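Local coordinates for ThiJ/PfpI family protein (Francisella tularensis subsp. novicida, PDB 4P5P) that probably acts as a glyoxalase III-type lyase of the Hsp31-like DJ-1/PfpI family and may have a role in virulence, at residues Val4-Thr9 with His30-Ile35; Asp67-Leu70 with Asn74-Asn77; Lys186-Ser189 with Ser195-Lys198. All coordinates share one frame; numbering follows the deposited sequence.

Overall arrangement
Contact 1 lies in the core, where strand 2-8 meets helix 26-35. It is van der Waals side-chain packing, with no hydrogen bond between the segments. Contact 2, farther out and partly buried, pairs helix 64-71 with helix 73-80 by a CH-pi contact of a leucine with a phenylalanine ring and one lysine bond on the solvent side. The two touch: Tyr32 and Tyr33 pack against Phe69 and Leu75, so packing runs outward from the sheet through helix 26-35. Contact 3 is at the surface and rests on a hydroxyl pair. Its strand 197-200 edges the sheet of strand 2-8. Contacts 2 and 3 have centres about 30 Å apart, on opposite sides of the chain's centre.

Contact 1. Residues Val4-Thr9 with His30-Ile35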
ATOM      1  N   VAL A   4       7.316  -3.942 -11.522  1.00 13.60           N
ATOM      2  CA  VAL A   4       6.500  -3.779 -10.327  1.00 13.05           C
ATOM      3  C   VAL A   4       5.847  -2.406 -10.309  1.00 12.61           C
ATOM      4  O   VAL A   4       6.510  -1.402 -10.559  1.00 12.62           O
ATOM      5  CB  VAL A   4       7.363  -3.947  -9.054  1.00 12.87           C
ATOM      6  CG1 VAL A   4       6.541  -3.723  -7.786  1.00 14.21           C
ATOM      7  CG2 VAL A   4       8.043  -5.324  -9.042  1.00 13.42           C
ATOM      8  N   LEU A   5       4.549  -2.371 -10.023  1.00 11.11           N
ATOM      9  CA  LEU A   5       3.801  -1.118  -9.893  1.00 10.49           C
ATOM     10  C   LEU A   5       3.553  -0.802  -8.421  1.00 10.24           C
ATOM     11  O   LEU A   5       2.933  -1.589  -7.718  1.00 11.47           O
ATOM     12  CB  LEU A   5       2.475  -1.202 -10.650  1.00 11.58           C
ATOM     13  CG  LEU A   5       1.670   0.099 -10.675  1.00 12.84           C
ATOM     14  CD1 LEU A   5       2.381   1.138 -11.504  1.00 12.51           C
ATOM     15  CD2 LEU A   5       0.288  -0.166 -11.191  1.00 12.69           C
ATOM     16  N   MET A   6       4.025   0.348  -7.966  1.00  9.44           N
ATOM     17  CA  MET A   6       3.776   0.812  -6.610  1.00  9.85           C
ATOM     18  C   MET A   6       2.773   1.957  -6.690  1.00 10.18           C
ATOM     19  O   MET A   6       2.898   2.841  -7.549  1.00 10.44           O
ATOM     20  CB  MET A   6       5.074   1.254  -5.925  1.00 11.28           C
ATOM     21  CG  MET A   6       6.055   0.111  -5.696  1.00 11.45           C
ATOM     22  SD  MET A   6       7.424   0.570  -4.615  1.00 13.78           S
ATOM     23  CE  MET A   6       6.598   0.689  -3.036  1.00 15.31           C
ATOM     24  N   VAL A   7       1.783   1.913  -5.802  1.00  9.21           N
ATOM     25  CA  VAL A   7       0.647   2.819  -5.798  1.00  8.88           C
ATOM     26  C   VAL A   7       0.526   3.571  -4.476  1.00  9.25           C
ATOM     27  O   VAL A   7       0.523   2.972  -3.403  1.00 10.11           O
ATOM     28  CB  VAL A   7      -0.674   2.042  -6.036  1.00 10.29           C
ATOM     29  CG1 VAL A   7      -1.867   2.979  -6.085  1.00 10.74           C
ATOM     30  CG2 VAL A   7      -0.605   1.242  -7.323  1.00  9.81           C
ATOM     31  N   THR A   8       0.383   4.895  -4.563  1.00  9.60           N
ATOM     32  CA  THR A   8       0.203   5.735  -3.387  1.00  8.90           C
ATOM     33  C   THR A   8      -1.141   6.421  -3.382  1.00  8.78           C
ATOM     34  O   THR A   8      -1.777   6.594  -4.431  1.00 10.07           O
ATOM     35  CB  THR A   8       1.242   6.856  -3.278  1.00  9.74           C
ATOM     36  OG1 THR A   8       0.895   7.910  -4.188  1.00 10.57           O
ATOM     37  CG2 THR A   8       2.647   6.350  -3.567  1.00  9.55           C
ATOM     38  N   THR A   9      -1.555   6.818  -2.187  1.00  8.32           N
ATOM     39  CA  THR A   9      -2.677   7.716  -2.013  1.00  8.87           C
ATOM     40  C   THR A   9      -2.420   9.086  -2.654  1.00  9.87           C
ATOM     41  O   THR A   9      -1.270   9.471  -2.866  1.00 10.13           O
ATOM     42  CB  THR A   9      -2.981   7.905  -0.503  1.00  9.81           C
ATOM     43  OG1 THR A   9      -4.193   8.638  -0.330  1.00  9.74           O
ATOM     44  CG2 THR A   9      -1.848   8.642   0.184  1.00 10.40           C
ATOM     45  N   HIS A  30      11.296   2.486   1.344  1.00 11.64           N
ATOM     46  CA  HIS A  30      12.054   1.339   1.820  1.00 12.13           C
ATOM     47  C   HIS A  30      11.792   0.117   0.931  1.00 11.96           C
ATOM     48  O   HIS A  30      12.743  -0.533   0.512  1.00 12.56           O
ATOM     49  CB  HIS A  30      11.765   1.052   3.302  1.00 12.87           C
ATOM     50  CG  HIS A  30      12.336   2.086   4.227  1.00 13.95           C
ATOM     51  ND1 HIS A  30      12.612   1.834   5.555  1.00 15.83           N
ATOM     52  CD2 HIS A  30      12.711   3.372   4.005  1.00 14.63           C
ATOM     53  CE1 HIS A  30      13.105   2.925   6.114  1.00 16.53           C
ATOM     54  NE2 HIS A  30      13.179   3.874   5.194  1.00 15.59           N
ATOM     55  N   PRO A  31      10.528  -0.169   0.577  1.00 11.53           N
ATOM     56  CA  PRO A  31      10.360  -1.269  -0.382  1.00 12.48           C
ATOM     57  C   PRO A  31      10.938  -0.959  -1.772  1.00 12.52           C
ATOM     58  O   PRO A  31      11.446  -1.861  -2.439  1.00 13.34           O
ATOM     59  CB  PRO A  31       8.837  -1.466  -0.419  1.00 11.77           C
ATOM     60  CG  PRO A  31       8.353  -0.888   0.861  1.00 12.05           C
ATOM     61  CD  PRO A  31       9.240   0.284   1.118  1.00 11.10           C
ATOM     62  N   TYR A  32      10.889   0.300  -2.199  1.00 12.73           N
ATOM     63  CA  TYR A  32      11.500   0.691  -3.467  1.00 12.12           C
ATOM     64  C   TYR A  32      12.965   0.292  -3.525  1.00 13.64           C
ATOM     65  O   TYR A  32      13.390  -0.399  -4.441  1.00 13.62           O
ATOM     66  CB  TYR A  32      11.362   2.199  -3.683  1.00 12.64           C
ATOM     67  CG  TYR A  32      11.835   2.676  -5.043  1.00 13.52           C
ATOM     68  CD1 TYR A  32      10.977   2.662  -6.127  1.00 15.60           C
ATOM     69  CD2 TYR A  32      13.138   3.125  -5.247  1.00 14.92           C
ATOM     70  CE1 TYR A  32      11.392   3.093  -7.370  1.00 16.07           C
ATOM     71  CE2 TYR A  32      13.565   3.549  -6.490  1.00 15.99           C
ATOM     72  CZ  TYR A  32      12.683   3.526  -7.552  1.00 16.66           C
ATOM     73  OH  TYR A  32      13.067   3.942  -8.806  1.00 19.45           O
ATOM     74  N   TYR A  33      13.747   0.721  -2.548  1.00 12.83           N
ATOM     75  CA  TYR A  33      15.177   0.439  -2.609  1.00 12.59           C
ATOM     76  C   TYR A  33      15.505  -1.012  -2.251  1.00 14.28           C
ATOM     77  O   TYR A  33      16.560  -1.511  -2.629  1.00 16.15           O
ATOM     78  CB  TYR A  33      15.943   1.401  -1.705  1.00 14.12           C
ATOM     79  CG  TYR A  33      16.045   2.801  -2.281  1.00 14.35           C
ATOM     80  CD1 TYR A  33      16.715   3.035  -3.473  1.00 16.05           C
ATOM     81  CD2 TYR A  33      15.458   3.879  -1.642  1.00 15.45           C
ATOM     82  CE1 TYR A  33      16.811   4.306  -4.000  1.00 16.18           C
ATOM     83  CE2 TYR A  33      15.562   5.158  -2.159  1.00 15.71           C
ATOM     84  CZ  TYR A  33      16.228   5.363  -3.343  1.00 16.59           C
ATOM     85  OH  TYR A  33      16.328   6.634  -3.871  1.00 17.14           O
ATOM     86  N   SER A  34      14.619  -1.697  -1.533  1.00 14.18           N
ATOM     87  CA  SER A  34      14.849  -3.101  -1.192  0.53 14.69           C
ATOM     88  C   SER A  34      14.637  -4.011  -2.388  1.00 15.01           C
ATOM     89  O   SER A  34      15.309  -5.042  -2.532  1.00 17.90           O
ATOM     90  CB  SER A  34      13.921  -3.540  -0.059  0.53 14.73           C
ATOM     91  OG  SER A  34      14.059  -4.929   0.172  0.53 16.60           O
ATOM     92  N   ILE A  35      13.696  -3.633  -3.246  1.00 15.22           N
ATOM     93  CA  ILE A  35      13.296  -4.466  -4.372  1.00 15.06           C
ATOM     94  C   ILE A  35      14.060  -4.160  -5.662  1.00 16.66           C
ATOM     95  O   ILE A  35      14.419  -5.082  -6.402  1.00 17.95           O
ATOM     96  CB  ILE A  35      11.786  -4.322  -4.614  1.00 16.21           C
ATOM     97  CG1 ILE A  35      11.022  -4.921  -3.433  1.00 15.82           C
ATOM     98  CG2 ILE A  35      11.357  -5.033  -5.905  1.00 16.69           C
ATOM     99  CD1 ILE A  35       9.571  -4.526  -3.378  1.00 16.59           C
TER
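Met6 sets CG anti to its carbonyl carbon (chi1 -66°), runs on extended and then bends at chi3 (71°). The bend carries the methyl CE to the ring of Pro31, while the sulfur is left facing the backbone of Tyr32. Met6 CE lies 4.1 Å from Pro31 CB, and the two side chains cross at about a right angle. Met6 SD is 4.2 Å from Tyr32 N and 4.4 Å from Tyr32 CB. The sulfur is near the plane of the Tyr32 ring, at its edge and not over a face. These are loose van der Waals contacts between buried groups. Met6 makes the close contacts between strand and helix, whose nearest CA atoms, those of Met6 and Tyr32, are 8.3 Å apart. The helix is kinked at Pro31, which has no N-H to give to the preceding turn. Strand 2-8, helix 26-35 and strand 40-46 form a beta-alpha-beta unit of the flavodoxin-like fold. Ile42 of strand 40-46 touches both Met6 and Tyr32. On the helix 212-222 side, Ala216 packs against Pro31 and Ile35, and strand 2-8 runs parallel between strands 40-46 and 95-98.

Contact 2. Residues Asp67-Leu70 with Asn74-Asn77; sequences DKFL and NLKN
The contact between Phe69 and Leu75 is apolar helix-to-helix packing, backed at the exposed side by a lysine bond to Leu70. It joins two short consecutive helices, 64-71 and 73-80, on the outer side of helix 26-35. The main feature is a CH-pi contact. Leu75 CB sits over one face of the Phe69 ring, 4.0 Å from its centroid and only 11° off the ring normal. Leu75 CD1 reaches the same ring farther along and comes within 3.6 Å of Phe69 CD1. The two side chains cross at about a right angle. Phe69 holds CG anti to its backbone N, which swings the ring to the neighbouring helix although its CB does not point there. Leu75 CB also touches the backbone carbonyl, 3.4 Å from Phe69 O.

The two helices follow each other almost without a break and are joined at Asp72. They belong to the long connection between strand 40-46 and the short edge strand 83-84 of the flavodoxin-like sheet. At the turn, Asp72 OD1 accepts weak hydrogen bonds from the N-H groups of Asn74 and Leu75.

The polar part is at the exposed edge. Lys76 NZ donates to Leu70 O at 3.1 Å. The nitrogen meets the carbonyl at a C=O...N angle of 145°, tilted from the carbonyl plane. The lysine chain leaves extended, then folds at chi3 and chi4, and this brings its ammonium back over the C-terminal end of helix 64-71. Its charge also forms a long, weak ion pair with Asp73. On the inner side, the Phe69 ring meets Tyr32 edge-to-face, and Leu75 packs against both Tyr32 and Tyr33.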
ATOM      1  N   ASP A  67      15.510  10.315   2.584  1.00 17.24           N
ATOM      2  CA  ASP A  67      16.349  11.391   2.073  1.00 17.11           C
ATOM      3  C   ASP A  67      16.940  11.021   0.709  1.00 17.52           C
ATOM      4  O   ASP A  67      17.016  11.862  -0.188  1.00 18.10           O
ATOM      5  CB  ASP A  67      17.474  11.719   3.063  1.00 21.04           C
ATOM      6  CG  ASP A  67      16.997  12.537   4.252  1.00 24.57           C
ATOM      7  OD1 ASP A  67      15.864  13.073   4.227  1.00 26.35           O
ATOM      8  OD2 ASP A  67      17.785  12.675   5.204  1.00 27.86           O
ATOM      9  N   LYS A  68      17.380   9.776   0.562  1.00 16.81           N
ATOM     10  CA  LYS A  68      17.958   9.315  -0.700  1.00 17.34           C
ATOM     11  C   LYS A  68      16.946   9.459  -1.832  1.00 17.14           C
ATOM     12  O   LYS A  68      17.268   9.949  -2.924  1.00 17.60           O
ATOM     13  CB  LYS A  68      18.408   7.858  -0.581  1.00 19.24           C
ATOM     14  CG  LYS A  68      19.064   7.288  -1.834  1.00 20.71           C
ATOM     15  CD  LYS A  68      19.393   5.810  -1.657  1.00 22.02           C
ATOM     16  CE  LYS A  68      19.899   5.186  -2.949  1.00 25.22           C
ATOM     17  NZ  LYS A  68      21.231   5.702  -3.336  1.00 27.66           N
ATOM     18  N   PHE A  69      15.722   9.028  -1.548  1.00 15.42           N
ATOM     19  CA  PHE A  69      14.629   9.080  -2.509  1.00 14.65           C
ATOM     20  C   PHE A  69      14.360  10.514  -2.958  1.00 15.77           C
ATOM     21  O   PHE A  69      14.283  10.798  -4.154  1.00 16.91           O
ATOM     22  CB  PHE A  69      13.390   8.454  -1.871  1.00 14.23           C
ATOM     23  CG  PHE A  69      12.285   8.157  -2.826  1.00 13.26           C
ATOM     24  CD1 PHE A  69      12.179   6.913  -3.413  1.00 12.62           C
ATOM     25  CD2 PHE A  69      11.309   9.091  -3.078  1.00 14.16           C
ATOM     26  CE1 PHE A  69      11.139   6.623  -4.273  1.00 13.70           C
ATOM     27  CE2 PHE A  69      10.258   8.798  -3.941  1.00 15.09           C
ATOM     28  CZ  PHE A  69      10.182   7.573  -4.535  1.00 14.11           C
ATOM     29  N   LEU A  70      14.276  11.418  -1.992  1.00 17.53           N
ATOM     30  CA  LEU A  70      13.910  12.803  -2.251  1.00 19.94           C
ATOM     31  C   LEU A  70      15.046  13.585  -2.901  1.00 21.20           C
ATOM     32  O   LEU A  70      14.815  14.651  -3.485  1.00 24.12           O
ATOM     33  CB  LEU A  70      13.488  13.479  -0.942  1.00 22.94           C
ATOM     34  CG  LEU A  70      12.296  12.874  -0.191  1.00 25.36           C
ATOM     35  CD1 LEU A  70      12.354  13.244   1.303  1.00 26.17           C
ATOM     36  CD2 LEU A  70      10.996  13.319  -0.818  1.00 26.20           C
ATOM     37  N   ASN A  74      14.911  12.373 -10.531  1.00 15.25           N
ATOM     38  CA  ASN A  74      13.855  11.598 -11.176  1.00 14.10           C
ATOM     39  C   ASN A  74      12.719  11.294 -10.210  1.00 14.10           C
ATOM     40  O   ASN A  74      11.542  11.469 -10.529  1.00 13.70           O
ATOM     41  CB  ASN A  74      14.416  10.294 -11.735  1.00 13.64           C
ATOM     42  CG  ASN A  74      13.345   9.418 -12.341  1.00 14.25           C
ATOM     43  OD1 ASN A  74      13.144   8.263 -11.932  1.00 17.55           O
ATOM     44  ND2 ASN A  74      12.643   9.959 -13.316  1.00 11.28           N
ATOM     45  N   LEU A  75      13.083  10.837  -9.013  1.00 14.56           N
ATOM     46  CA  LEU A  75      12.087  10.426  -8.027  1.00 12.94           C
ATOM     47  C   LEU A  75      11.415  11.645  -7.387  1.00 13.40           C
ATOM     48  O   LEU A  75      10.238  11.608  -7.075  1.00 12.86           O
ATOM     49  CB  LEU A  75      12.732   9.531  -6.961  1.00 13.58           C
ATOM     50  CG  LEU A  75      13.411   8.269  -7.508  1.00 14.00           C
ATOM     51  CD1 LEU A  75      14.136   7.535  -6.400  1.00 14.47           C
ATOM     52  CD2 LEU A  75      12.443   7.339  -8.202  1.00 15.77           C
ATOM     53  N   LYS A  76      12.160  12.734  -7.222  1.00 14.61           N
ATOM     54  CA  LYS A  76      11.552  13.993  -6.808  1.00 15.83           C
ATOM     55  C   LYS A  76      10.462  14.423  -7.785  1.00 13.91           C
ATOM     56  O   LYS A  76       9.408  14.899  -7.386  1.00 13.67           O
ATOM     57  CB  LYS A  76      12.620  15.075  -6.689  1.00 20.42           C
ATOM     58  CG  LYS A  76      12.109  16.450  -6.310  1.00 26.01           C
ATOM     59  CD  LYS A  76      13.215  17.509  -6.446  1.00 30.78           C
ATOM     60  CE  LYS A  76      14.353  17.268  -5.473  1.00 34.28           C
ATOM     61  NZ  LYS A  76      15.428  16.362  -5.993  1.00 35.70           N
ATOM     62  N   ASN A  77      10.706  14.256  -9.075  1.00 13.84           N
ATOM     63  CA  ASN A  77       9.712  14.702 -10.039  1.00 13.38           C
ATOM     64  C   ASN A  77       8.502  13.761 -10.095  1.00 12.55           C
ATOM     65  O   ASN A  77       7.397  14.204 -10.382  1.00 13.31           O
ATOM     66  CB  ASN A  77      10.334  14.881 -11.422  1.00 13.54           C
ATOM     67  CG  ASN A  77       9.377  15.519 -12.404  1.00 14.79           C
ATOM     68  OD1 ASN A  77       8.923  16.658 -12.220  1.00 15.72           O
ATOM     69  ND2 ASN A  77       9.047  14.783 -13.441  1.00 15.23           N
TER

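Contact 3. Residues Lys186-Ser189 with Ser195-Lys198; sequences KYSS and SYVK
Ser188 and Tyr196 share the one hydrogen bond between these segments. Ser188 OG and Tyr196 OH are 2.6 Å apart, a short distance, and either hydroxyl could be the donor. Ser188 OG lies in the plane of the tyrosine ring, at its edge. With its ring carbon CG trans to the main-chain nitrogen (chi1 -167°), Tyr196 stretches its phenol across to the serine.

Van der Waals contacts add to the bond. The backbone of Ser189 lies over one face of the Tyr196 ring, with its carbonyl carbon 3.9 Å above the plane and offset toward the rim. Ser189 CA is 3.6 Å from Tyr196 CE2. The ring is thus touched on a face by one serine and at its edge by the other. Lys198 contributes only its aliphatic part, with CD 4.0 Å from Ser188 OG.

The charged end of Lys198 goes elsewhere, to a salt bridge with Glu154. Ser188 O is bonded to Thr156 OG1, which ties the same backbone to the chain after strand 154-155.

The contact joins the chain beside the small parallel sheet (154-155 with 186-187) to the chain leading into 197-200, the antiparallel edge strand of the main flavodoxin-like sheet.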
ATOM      1  N   LYS A 186      -9.200 -13.551   7.124  1.00 15.99           N
ATOM      2  CA  LYS A 186      -8.715 -13.998   8.426  1.00 17.84           C
ATOM      3  C   LYS A 186      -7.655 -13.012   8.867  1.00 16.77           C
ATOM      4  O   LYS A 186      -6.496 -13.125   8.459  1.00 16.52           O
ATOM      5  CB  LYS A 186      -8.154 -15.417   8.331  1.00 20.66           C
ATOM      6  CG  LYS A 186      -9.204 -16.433   7.891  1.00 23.34           C
ATOM      7  CD  LYS A 186      -8.606 -17.780   7.553  1.00 26.26           C
ATOM      8  CE  LYS A 186      -9.663 -18.688   6.943  1.00 29.05           C
ATOM      9  NZ  LYS A 186      -9.107 -20.016   6.564  1.00 30.51           N
ATOM     10  N   TYR A 187      -8.065 -12.036   9.676  1.00 14.14           N
ATOM     11  CA  TYR A 187      -7.184 -10.981  10.144  1.00 15.90           C
ATOM     12  C   TYR A 187      -6.405 -11.393  11.374  1.00 15.66           C
ATOM     13  O   TYR A 187      -6.959 -11.972  12.303  1.00 17.06           O
ATOM     14  CB  TYR A 187      -7.965  -9.704  10.470  1.00 15.03           C
ATOM     15  CG  TYR A 187      -7.045  -8.583  10.933  1.00 15.63           C
ATOM     16  CD1 TYR A 187      -6.686  -8.460  12.267  1.00 14.92           C
ATOM     17  CD2 TYR A 187      -6.486  -7.689  10.025  1.00 16.60           C
ATOM     18  CE1 TYR A 187      -5.832  -7.475  12.691  1.00 15.79           C
ATOM     19  CE2 TYR A 187      -5.625  -6.684  10.447  1.00 16.96           C
ATOM     20  CZ  TYR A 187      -5.295  -6.592  11.793  1.00 16.86           C
ATOM     21  OH  TYR A 187      -4.444  -5.629  12.281  1.00 18.07           O
ATOM     22  N   SER A 188      -5.120 -11.070  11.373  1.00 15.51           N
ATOM     23  CA  SER A 188      -4.298 -11.208  12.574  1.00 14.49           C
ATOM     24  C   SER A 188      -3.288 -10.078  12.644  1.00 15.62           C
ATOM     25  O   SER A 188      -3.039  -9.390  11.653  1.00 16.42           O
ATOM     26  CB  SER A 188      -3.572 -12.553  12.611  1.00 15.31           C
ATOM     27  OG  SER A 188      -2.578 -12.639  11.611  1.00 16.73           O
ATOM     28  N   SER A 189      -2.714  -9.876  13.828  1.00 15.33           N
ATOM     29  CA  SER A 189      -1.684  -8.861  14.014  1.00 16.04           C
ATOM     30  C   SER A 189      -0.698  -9.283  15.088  1.00 16.52           C
ATOM     31  O   SER A 189      -1.013 -10.093  15.974  1.00 16.93           O
ATOM     32  CB  SER A 189      -2.304  -7.497  14.384  1.00 17.28           C
ATOM     33  OG  SER A 189      -2.933  -7.527  15.663  1.00 19.44           O
ATOM     34  N   SER A 195       7.230  -5.909  13.463  1.00 20.54           N
ATOM     35  CA  SER A 195       7.172  -6.329  12.070  1.00 18.73           C
ATOM     36  C   SER A 195       6.303  -7.574  11.943  1.00 20.03           C
ATOM     37  O   SER A 195       6.486  -8.560  12.672  1.00 21.79           O
ATOM     38  CB  SER A 195       8.572  -6.600  11.531  1.00 18.90           C
ATOM     39  OG  SER A 195       8.533  -6.982  10.164  1.00 18.94           O
ATOM     40  N   TYR A 196       5.354  -7.520  11.012  1.00 18.67           N
ATOM     41  CA  TYR A 196       4.405  -8.612  10.815  1.00 17.56           C
ATOM     42  C   TYR A 196       3.920  -8.634   9.379  1.00 16.42           C
ATOM     43  O   TYR A 196       3.344  -7.659   8.900  1.00 16.20           O
ATOM     44  CB  TYR A 196       3.226  -8.471  11.765  1.00 17.68           C
ATOM     45  CG  TYR A 196       2.345  -9.701  11.847  1.00 17.29           C
ATOM     46  CD1 TYR A 196       2.846 -10.905  12.315  1.00 17.93           C
ATOM     47  CD2 TYR A 196       1.005  -9.654  11.489  1.00 17.22           C
ATOM     48  CE1 TYR A 196       2.042 -12.026  12.416  1.00 16.55           C
ATOM     49  CE2 TYR A 196       0.191 -10.776  11.592  1.00 16.45           C
ATOM     50  CZ  TYR A 196       0.717 -11.961  12.053  1.00 16.89           C
ATOM     51  OH  TYR A 196      -0.090 -13.083  12.149  1.00 17.67           O
ATOM     52  N   VAL A 197       4.182  -9.749   8.709  1.00 16.39           N
ATOM     53  CA  VAL A 197       3.858  -9.925   7.305  1.00 15.36           C
ATOM     54  C   VAL A 197       3.120 -11.241   7.089  1.00 16.18           C
ATOM     55  O   VAL A 197       3.543 -12.291   7.566  1.00 17.37           O
ATOM     56  CB  VAL A 197       5.130  -9.899   6.435  1.00 16.56           C
ATOM     57  CG1 VAL A 197       4.798 -10.109   4.959  1.00 16.26           C
ATOM     58  CG2 VAL A 197       5.872  -8.588   6.639  1.00 17.71           C
ATOM     59  N   LYS A 198       2.016 -11.164   6.350  1.00 14.30           N
ATOM     60  CA  LYS A 198       1.240 -12.327   5.964  1.00 15.26           C
ATOM     61  C   LYS A 198       1.294 -12.542   4.460  1.00 15.55           C
ATOM     62  O   LYS A 198       1.343 -11.577   3.700  1.00 14.91           O
ATOM     63  CB  LYS A 198      -0.214 -12.161   6.409  1.00 16.25           C
ATOM     64  CG  LYS A 198      -0.386 -12.074   7.933  1.00 16.99           C
ATOM     65  CD  LYS A 198       0.085 -13.333   8.674  1.00 19.35           C
ATOM     66  CE  LYS A 198      -0.630 -14.573   8.216  1.00 20.14           C
ATOM     67  NZ  LYS A 198      -0.308 -15.769   9.044  1.00 22.96           N
TER